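Local structure of ESX secretion system protein EccC (Thermomonospora curvata, 4NH0) at residues L1115-G1128 / V1131-A1143. The protein serves as an ATPase of the type VII (ESX) secretion system, which exports EsxA and EsxB from the cell, and might be its translocase subunit. Sequence-based numbering, arbitrary orientation.
Sequences LGNVKPHKLPQGRG and VERRSGTRLIQTA. With ATP (adenosine-5'-triphosphate), chain F.
Arg1127 NE donates to Gln1141 OE1 at 3.0 Å, with an N-H...O angle of 171°; the oxygen lies at the edge of the guanidinium, in its plane, although the two flat groups stand nearly perpendicular, 89° apart. NE2 of the same Gln1141 amide turns the other way and gives a weak, long bond to Gln1125 O. A bend at chi2 (78°) folds the Gln1141 amide back over the neighbouring strand to meet both partners. Pro1124 CG lies over one face of the Arg1127 guanidinium, offset toward its rim, while Arg1127 also lays CG against Leu1139 CD1 at 3.7 Å and forms a salt bridge with Asp720. With an alanine in place of the arginine, Gln1141 OE1 would probably lose its donor and Asp720 this cationic mate, and the amide would be freer to turn. The setting is an antiparallel beta hairpin of the third FtsK domain, entered through a type II turn, Pro1124 to Arg1127, in which glycine suits the positive phi of Gly1126. Gly1128 and Ile1140 form a hydrogen-bonded pair, and Thr1142 N reaches Gly1126 O at 3.0 Å. The turn borders the nucleotide: Gly1126 CA lies 3.7 Å from ATP C6, while ATP N6 donates to Thr1142 O at 3.2 Å. Farther along, Thr1137 OG1 donates to Asn1117 OD1 from above the carbonyl plane at 3.0 Å, and Val1131 CG2 packs on Gly1116 CA.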
ATOM      1  N   LEU A1115      41.946  -3.303   9.393  1.00 67.94           N
ATOM      2  CA  LEU A1115      42.106  -2.271   8.379  1.00 55.57           C
ATOM      3  C   LEU A1115      40.768  -1.626   8.052  1.00 66.32           C
ATOM      4  O   LEU A1115      39.728  -2.282   8.086  1.00 71.78           O
ATOM      5  CB  LEU A1115      42.736  -2.856   7.115  1.00 44.53           C
ATOM      6  CG  LEU A1115      44.230  -3.167   7.191  1.00 53.46           C
ATOM      7  CD1 LEU A1115      44.660  -4.030   6.020  1.00 49.74           C
ATOM      8  CD2 LEU A1115      45.030  -1.877   7.227  1.00 51.61           C
ATOM      9  N   GLY A1116      40.799  -0.335   7.742  1.00 62.41           N
ATOM     10  CA  GLY A1116      39.595   0.386   7.380  1.00 84.90           C
ATOM     11  C   GLY A1116      38.656   0.597   8.549  1.00 88.89           C
ATOM     12  O   GLY A1116      39.087   0.684   9.697  1.00 75.80           O
ATOM     13  N   ASN A1117      37.362   0.673   8.252  1.00 92.67           N
ATOM     14  CA  ASN A1117      36.359   0.976   9.264  1.00 94.67           C
ATOM     15  C   ASN A1117      35.382  -0.170   9.505  1.00 83.93           C
ATOM     16  O   ASN A1117      34.296   0.038  10.045  1.00 81.37           O
ATOM     17  CB  ASN A1117      35.587   2.237   8.868  1.00105.70           C
ATOM     18  CG  ASN A1117      35.076   2.185   7.440  1.00 98.33           C
ATOM     19  OD1 ASN A1117      34.847   1.111   6.886  1.00 86.98           O
ATOM     20  ND2 ASN A1117      34.897   3.354   6.834  1.00115.92           N
ATOM     21  N   VAL A1118      35.767  -1.376   9.103  1.00 86.62           N
ATOM     22  CA  VAL A1118      34.904  -2.539   9.269  1.00 90.82           C
ATOM     23  C   VAL A1118      35.603  -3.647  10.049  1.00 83.28           C
ATOM     24  O   VAL A1118      36.713  -4.055   9.707  1.00 70.27           O
ATOM     25  CB  VAL A1118      34.440  -3.097   7.909  1.00 82.79           C
ATOM     26  CG1 VAL A1118      33.581  -4.336   8.106  1.00 72.04           C
ATOM     27  CG2 VAL A1118      33.676  -2.038   7.131  1.00 71.71           C
ATOM     28  N   LYS A1119      34.950  -4.126  11.104  1.00 87.07           N
ATOM     29  CA  LYS A1119      35.481  -5.238  11.881  1.00 79.29           C
ATOM     30  C   LYS A1119      35.214  -6.554  11.162  1.00 67.16           C
ATOM     31  O   LYS A1119      34.119  -6.771  10.647  1.00 57.62           O
ATOM     32  CB  LYS A1119      34.870  -5.273  13.283  1.00 82.05           C
ATOM     33  CG  LYS A1119      34.768  -3.922  13.968  1.00 98.42           C
ATOM     34  CD  LYS A1119      34.608  -4.094  15.471  1.00 92.72           C
ATOM     35  CE  LYS A1119      33.946  -2.886  16.109  1.00 96.27           C
ATOM     36  NZ  LYS A1119      32.529  -3.175  16.465  1.00118.66           N
ATOM     37  N   PRO A1120      36.221  -7.435  11.129  1.00 57.60           N
ATOM     38  CA  PRO A1120      36.171  -8.729  10.442  1.00 59.11           C
ATOM     39  C   PRO A1120      35.001  -9.608  10.871  1.00 64.89           C
ATOM     40  O   PRO A1120      34.482  -9.451  11.973  1.00 70.27           O
ATOM     41  CB  PRO A1120      37.495  -9.380  10.838  1.00 55.88           C
ATOM     42  CG  PRO A1120      38.400  -8.239  11.114  1.00 56.61           C
ATOM     43  CD  PRO A1120      37.538  -7.192  11.740  1.00 60.45           C
ATOM     44  N   HIS A1121      34.598 -10.519   9.990  1.00 68.01           N
ATOM     45  CA  HIS A1121      33.547 -11.485  10.286  1.00 78.85           C
ATOM     46  C   HIS A1121      33.573 -12.619   9.267  1.00 84.64           C
ATOM     47  O   HIS A1121      34.383 -12.610   8.341  1.00 85.05           O
ATOM     48  CB  HIS A1121      32.175 -10.811  10.304  1.00 77.69           C
ATOM     49  CG  HIS A1121      31.847 -10.070   9.047  1.00 76.50           C
ATOM     50  ND1 HIS A1121      31.023 -10.587   8.071  1.00 76.06           N
ATOM     51  CD2 HIS A1121      32.230  -8.848   8.607  1.00 65.31           C
ATOM     52  CE1 HIS A1121      30.912  -9.716   7.084  1.00 87.93           C
ATOM     53  NE2 HIS A1121      31.637  -8.653   7.385  1.00 75.34           N
ATOM     54  N   LYS A1122      32.690 -13.596   9.445  1.00 81.92           N
ATOM     55  CA  LYS A1122      32.665 -14.774   8.585  1.00 68.24           C
ATOM     56  C   LYS A1122      32.260 -14.428   7.157  1.00 70.32           C
ATOM     57  O   LYS A1122      31.122 -14.039   6.898  1.00 76.21           O
ATOM     58  CB  LYS A1122      31.713 -15.829   9.157  1.00 86.58           C
ATOM     59  CG  LYS A1122      31.596 -17.091   8.315  1.00 82.25           C
ATOM     60  CD  LYS A1122      32.927 -17.817   8.199  1.00 76.42           C
ATOM     61  CE  LYS A1122      32.765 -19.149   7.483  1.00 91.55           C
ATOM     62  NZ  LYS A1122      34.076 -19.794   7.194  1.00 74.44           N
ATOM     63  N   LEU A1123      33.206 -14.571   6.235  1.00 72.89           N
ATOM     64  CA  LEU A1123      32.960 -14.305   4.823  1.00 57.01           C
ATOM     65  C   LEU A1123      33.214 -15.548   3.982  1.00 55.62           C
ATOM     66  O   LEU A1123      34.040 -16.385   4.341  1.00 59.81           O
ATOM     67  CB  LEU A1123      33.840 -13.155   4.331  1.00 56.85           C
ATOM     68  CG  LEU A1123      33.450 -11.744   4.763  1.00 57.69           C
ATOM     69  CD1 LEU A1123      34.486 -10.743   4.289  1.00 55.51           C
ATOM     70  CD2 LEU A1123      32.078 -11.389   4.224  1.00 69.51           C
ATOM     71  N   PRO A1124      32.498 -15.676   2.855  1.00 63.81           N
ATOM     72  CA  PRO A1124      32.748 -16.775   1.919  1.00 56.77           C
ATOM     73  C   PRO A1124      34.149 -16.697   1.326  1.00 62.12           C
ATOM     74  O   PRO A1124      34.796 -15.655   1.425  1.00 63.74           O
ATOM     75  CB  PRO A1124      31.680 -16.569   0.841  1.00 34.40           C
ATOM     76  CG  PRO A1124      31.296 -15.137   0.951  1.00 48.36           C
ATOM     77  CD  PRO A1124      31.395 -14.812   2.404  1.00 63.98           C
ATOM     78  N   GLN A1125      34.608 -17.789   0.723  1.00 58.94           N
ATOM     79  CA  GLN A1125      35.961 -17.858   0.187  1.00 62.04           C
ATOM     80  C   GLN A1125      36.198 -16.828  -0.912  1.00 62.30           C
ATOM     81  O   GLN A1125      35.375 -16.661  -1.810  1.00 68.17           O
ATOM     82  CB  GLN A1125      36.249 -19.261  -0.346  1.00 66.13           C
ATOM     83  CG  GLN A1125      36.217 -20.345   0.717  1.00 64.90           C
ATOM     84  CD  GLN A1125      36.532 -21.718   0.157  1.00 77.05           C
ATOM     85  OE1 GLN A1125      36.183 -22.032  -0.979  1.00 89.27           O
ATOM     86  NE2 GLN A1125      37.197 -22.543   0.956  1.00 82.54           N
ATOM     87  N   GLY A1126      37.329 -16.136  -0.829  1.00 66.00           N
ATOM     88  CA  GLY A1126      37.709 -15.172  -1.842  1.00 52.75           C
ATOM     89  C   GLY A1126      37.224 -13.765  -1.561  1.00 52.29           C
ATOM     90  O   GLY A1126      37.811 -12.795  -2.034  1.00 54.96           O
ATOM     91  N   ARG A1127      36.151 -13.650  -0.787  1.00 57.25           N
ATOM     92  CA  ARG A1127      35.555 -12.352  -0.502  1.00 50.36           C
ATOM     93  C   ARG A1127      36.261 -11.658   0.656  1.00 53.53           C
ATOM     94  O   ARG A1127      36.703 -12.307   1.604  1.00 66.77           O
ATOM     95  CB  ARG A1127      34.065 -12.507  -0.197  1.00 52.99           C
ATOM     96  CG  ARG A1127      33.292 -11.202  -0.181  1.00 54.66           C
ATOM     97  CD  ARG A1127      31.804 -11.457  -0.302  1.00 53.65           C
ATOM     98  NE  ARG A1127      31.501 -12.302  -1.453  1.00 55.07           N
ATOM     99  CZ  ARG A1127      30.279 -12.696  -1.792  1.00 64.75           C
ATOM    100  NH1 ARG A1127      29.234 -12.322  -1.070  1.00 73.23           N
ATOM    101  NH2 ARG A1127      30.103 -13.466  -2.856  1.00 66.23           N
ATOM    102  N   GLY A1128      36.367 -10.336   0.570  1.00 57.56           N
ATOM    103  CA  GLY A1128      36.994  -9.545   1.611  1.00 50.25           C
ATOM    104  C   GLY A1128      36.704  -8.064   1.459  1.00 51.85           C
ATOM    105  O   GLY A1128      36.064  -7.647   0.497  1.00 48.55           O
ATOM    106  N   VAL A1131      40.611  -2.216   1.360  1.00 43.63           N
ATOM    107  CA  VAL A1131      40.845  -0.914   1.966  1.00 45.56           C
ATOM    108  C   VAL A1131      41.944  -0.156   1.235  1.00 57.62           C
ATOM    109  O   VAL A1131      43.083  -0.613   1.150  1.00 64.11           O
ATOM    110  CB  VAL A1131      41.222  -1.037   3.453  1.00 45.13           C
ATOM    111  CG1 VAL A1131      41.640   0.315   4.006  1.00 50.71           C
ATOM    112  CG2 VAL A1131      40.059  -1.604   4.247  1.00 52.16           C
ATOM    113  N   GLU A1132      41.584   1.006   0.708  1.00 56.20           N
ATOM    114  CA  GLU A1132      42.522   1.872   0.011  1.00 66.52           C
ATOM    115  C   GLU A1132      42.401   3.272   0.598  1.00 72.68           C
ATOM    116  O   GLU A1132      41.347   3.630   1.122  1.00 76.93           O
ATOM    117  CB  GLU A1132      42.232   1.873  -1.492  1.00 75.92           C
ATOM    118  CG  GLU A1132      43.245   2.614  -2.346  1.00 76.45           C
ATOM    119  CD  GLU A1132      42.642   3.123  -3.640  1.00103.33           C
ATOM    120  OE1 GLU A1132      41.601   2.578  -4.067  1.00 92.34           O
ATOM    121  OE2 GLU A1132      43.206   4.068  -4.229  1.00116.00           O
ATOM    122  N   ARG A1133      43.476   4.051   0.530  1.00 62.27           N
ATOM    123  CA  ARG A1133      43.472   5.410   1.063  1.00 65.35           C
ATOM    124  C   ARG A1133      42.350   6.223   0.435  1.00 69.54           C
ATOM    125  O   ARG A1133      41.621   6.933   1.125  1.00 76.91           O
ATOM    126  CB  ARG A1133      44.819   6.095   0.828  1.00 67.08           C
ATOM    127  CG  ARG A1133      44.891   7.511   1.376  1.00 74.58           C
ATOM    128  CD  ARG A1133      46.328   7.993   1.494  1.00 89.85           C
ATOM    129  NE  ARG A1133      47.002   8.047   0.201  1.00 94.26           N
ATOM    130  CZ  ARG A1133      46.875   9.050  -0.660  1.00 90.87           C
ATOM    131  NH1 ARG A1133      46.092  10.079  -0.368  1.00 76.45           N
ATOM    132  NH2 ARG A1133      47.525   9.024  -1.815  1.00 99.71           N
ATOM    133  N   ARG A1134      42.219   6.112  -0.880  1.00 77.18           N
ATOM    134  CA  ARG A1134      41.090   6.707  -1.572  1.00 74.14           C
ATOM    135  C   ARG A1134      40.032   5.631  -1.727  1.00 80.07           C
ATOM    136  O   ARG A1134      40.346   4.442  -1.650  1.00 93.01           O
ATOM    137  CB  ARG A1134      41.519   7.275  -2.922  1.00 80.84           C
ATOM    138  CG  ARG A1134      43.010   7.558  -2.997  1.00 86.44           C
ATOM    139  CD  ARG A1134      43.334   8.696  -3.947  1.00109.83           C
ATOM    140  NE  ARG A1134      44.770   8.798  -4.187  1.00108.86           N
ATOM    141  CZ  ARG A1134      45.375   9.902  -4.608  1.00112.76           C
ATOM    142  NH1 ARG A1134      44.665  10.997  -4.837  1.00112.97           N
ATOM    143  NH2 ARG A1134      46.685   9.911  -4.804  1.00108.53           N
ATOM    144  N   SER A1135      38.782   6.053  -1.900  1.00 71.91           N
ATOM    145  CA  SER A1135      37.621   5.156  -1.973  1.00 78.37           C
ATOM    146  C   SER A1135      37.362   4.415  -0.656  1.00 75.16           C
ATOM    147  O   SER A1135      36.296   3.827  -0.473  1.00 92.64           O
ATOM    148  CB  SER A1135      37.776   4.147  -3.116  1.00 80.63           C
ATOM    149  OG  SER A1135      38.772   3.180  -2.823  1.00 67.60           O
ATOM    150  N   GLY A1136      38.329   4.451   0.255  1.00 66.95           N
ATOM    151  CA  GLY A1136      38.172   3.879   1.580  1.00 70.87           C
ATOM    152  C   GLY A1136      37.954   2.381   1.614  1.00 74.71           C
ATOM    153  O   GLY A1136      38.649   1.619   0.945  1.00 75.80           O
ATOM    154  N   THR A1137      36.979   1.964   2.415  1.00 74.09           N
ATOM    155  CA  THR A1137      36.649   0.556   2.567  1.00 60.05           C
ATOM    156  C   THR A1137      35.607   0.151   1.535  1.00 51.36           C
ATOM    157  O   THR A1137      34.661   0.892   1.271  1.00 70.97           O
ATOM    158  CB  THR A1137      36.129   0.254   3.982  1.00 62.24           C
ATOM    159  OG1 THR A1137      37.064   0.748   4.947  1.00 65.47           O
ATOM    160  CG2 THR A1137      35.946  -1.241   4.183  1.00 46.34           C
ATOM    161  N   ARG A1138      35.785  -1.028   0.951  1.00 51.58           N
ATOM    162  CA  ARG A1138      34.920  -1.483  -0.126  1.00 54.26           C
ATOM    163  C   ARG A1138      34.882  -3.004  -0.179  1.00 56.89           C
ATOM    164  O   ARG A1138      35.923  -3.655  -0.203  1.00 62.21           O
ATOM    165  CB  ARG A1138      35.406  -0.914  -1.457  1.00 62.98           C
ATOM    166  CG  ARG A1138      34.404  -0.980  -2.589  1.00 58.01           C
ATOM    167  CD  ARG A1138      35.075  -0.607  -3.897  1.00 68.32           C
ATOM    168  NE  ARG A1138      36.314   0.130  -3.671  1.00 65.59           N
ATOM    169  CZ  ARG A1138      37.224   0.365  -4.609  1.00 76.28           C
ATOM    170  NH1 ARG A1138      37.039  -0.081  -5.843  1.00 54.04           N
ATOM    171  NH2 ARG A1138      38.324   1.044  -4.313  1.00 83.50           N
ATOM    172  N   LEU A1139      33.679  -3.568  -0.190  1.00 50.07           N
ATOM    173  CA  LEU A1139      33.522  -5.016  -0.254  1.00 48.91           C
ATOM    174  C   LEU A1139      33.750  -5.522  -1.673  1.00 55.46           C
ATOM    175  O   LEU A1139      33.060  -5.112  -2.605  1.00 47.79           O
ATOM    176  CB  LEU A1139      32.136  -5.430   0.237  1.00 47.09           C
ATOM    177  CG  LEU A1139      31.835  -6.928   0.184  1.00 42.94           C
ATOM    178  CD1 LEU A1139      32.816  -7.703   1.041  1.00 47.46           C
ATOM    179  CD2 LEU A1139      30.408  -7.205   0.620  1.00 64.36           C
ATOM    180  N   ILE A1140      34.726  -6.409  -1.833  1.00 49.38           N
ATOM    181  CA  ILE A1140      35.054  -6.955  -3.145  1.00 49.74           C
ATOM    182  C   ILE A1140      35.087  -8.478  -3.139  1.00 53.81           C
ATOM    183  O   ILE A1140      35.016  -9.110  -2.088  1.00 57.69           O
ATOM    184  CB  ILE A1140      36.419  -6.448  -3.649  1.00 49.06           C
ATOM    185  CG1 ILE A1140      37.558  -7.137  -2.894  1.00 45.85           C
ATOM    186  CG2 ILE A1140      36.514  -4.938  -3.528  1.00 53.67           C
ATOM    187  CD1 ILE A1140      38.919  -6.902  -3.502  1.00 39.91           C
ATOM    188  N   GLN A1141      35.196  -9.058  -4.329  1.00 42.75           N
ATOM    189  CA  GLN A1141      35.365 -10.497  -4.485  1.00 41.37           C
ATOM    190  C   GLN A1141      36.611 -10.778  -5.314  1.00 53.26           C
ATOM    191  O   GLN A1141      36.697 -10.367  -6.466  1.00 50.92           O
ATOM    192  CB  GLN A1141      34.136 -11.121  -5.145  1.00 46.01           C
ATOM    193  CG  GLN A1141      34.327 -12.567  -5.565  1.00 49.68           C
ATOM    194  CD  GLN A1141      34.230 -13.532  -4.405  1.00 54.57           C
ATOM    195  OE1 GLN A1141      33.578 -13.251  -3.403  1.00 52.73           O
ATOM    196  NE2 GLN A1141      34.883 -14.680  -4.537  1.00 61.85           N
ATOM    197  N   THR A1142      37.579 -11.469  -4.723  1.00 48.89           N
ATOM    198  CA  THR A1142      38.828 -11.758  -5.415  1.00 41.69           C
ATOM    199  C   THR A1142      38.651 -12.887  -6.422  1.00 61.30           C
ATOM    200  O   THR A1142      37.722 -13.686  -6.318  1.00 66.63           O
ATOM    201  CB  THR A1142      39.949 -12.124  -4.429  1.00 48.43           C
ATOM    202  OG1 THR A1142      39.532 -13.221  -3.610  1.00 62.44           O
ATOM    203  CG2 THR A1142      40.278 -10.940  -3.545  1.00 39.08           C
ATOM    204  N   ALA A1143      39.552 -12.945  -7.397  1.00 54.32           N
ATOM    205  CA  ALA A1143      39.442 -13.909  -8.483  1.00 48.29           C
ATOM    206  C   ALA A1143      40.153 -15.220  -8.170  1.00 59.96           C
ATOM    207  O   ALA A1143      41.159 -15.239  -7.464  1.00 59.01           O
ATOM    208  CB  ALA A1143      39.987 -13.314  -9.765  1.00 51.01           C
TER
HETATM  209  PG  ATP F1404      45.505 -22.003   4.234  1.00 97.78           P
HETATM  210  O1G ATP F1404      45.794 -23.083   3.222  1.00 92.10           O
HETATM  211  O2G ATP F1404      44.857 -22.491   5.506  1.00 94.64           O
HETATM  212  O3G ATP F1404      46.646 -21.040   4.442  1.00 96.65           O
HETATM  213  PB  ATP F1404      44.646 -20.406   2.115  1.00 82.65           P
HETATM  214  O1B ATP F1404      45.952 -20.908   1.557  1.00 86.61           O
HETATM  215  O2B ATP F1404      44.427 -18.928   2.290  1.00 62.82           O
HETATM  216  O3B ATP F1404      44.367 -21.107   3.534  1.00 89.99           O
HETATM  217  PA  ATP F1404      43.696 -21.148  -0.383  1.00 69.01           P
HETATM  218  O1A ATP F1404      43.916 -19.795  -1.009  1.00 68.91           O
HETATM  219  O2A ATP F1404      44.742 -22.221  -0.555  1.00101.88           O
HETATM  220  O3A ATP F1404      43.445 -20.931   1.189  1.00 73.64           O
HETATM  221  O5' ATP F1404      42.280 -21.713  -0.885  1.00 74.09           O
HETATM  222  C5' ATP F1404      41.588 -22.710  -0.139  1.00 80.57           C
HETATM  223  C4' ATP F1404      40.284 -23.013  -0.861  1.00 70.49           C
HETATM  224  O4' ATP F1404      39.587 -21.789  -1.095  1.00 74.68           O
HETATM  225  C3' ATP F1404      40.544 -23.656  -2.211  1.00 66.68           C
HETATM  226  O3' ATP F1404      40.013 -24.983  -2.226  1.00 84.23           O
HETATM  227  C2' ATP F1404      39.824 -22.800  -3.232  1.00 65.99           C
HETATM  228  O2' ATP F1404      38.865 -23.592  -3.937  1.00 92.38           O
HETATM  229  C1' ATP F1404      39.118 -21.712  -2.442  1.00 73.44           C
HETATM  230  N9  ATP F1404      39.444 -20.378  -3.006  1.00 72.93           N
HETATM  231  C8  ATP F1404      40.645 -19.775  -2.946  1.00 74.24           C
HETATM  232  N7  ATP F1404      40.616 -18.563  -3.555  1.00 67.81           N
HETATM  233  C5  ATP F1404      39.370 -18.375  -4.021  1.00 68.58           C
HETATM  234  C6  ATP F1404      38.659 -17.308  -4.762  1.00 71.36           C
HETATM  235  N6  ATP F1404      39.295 -16.172  -5.136  1.00 74.66           N
HETATM  236  N1  ATP F1404      37.356 -17.506  -5.054  1.00 71.38           N
HETATM  237  C2  ATP F1404      36.716 -18.630  -4.688  1.00 70.39           C
HETATM  238  N3  ATP F1404      37.298 -19.637  -4.015  1.00 61.23           N
HETATM  239  C4  ATP F1404      38.602 -19.574  -3.659  1.00 66.76           C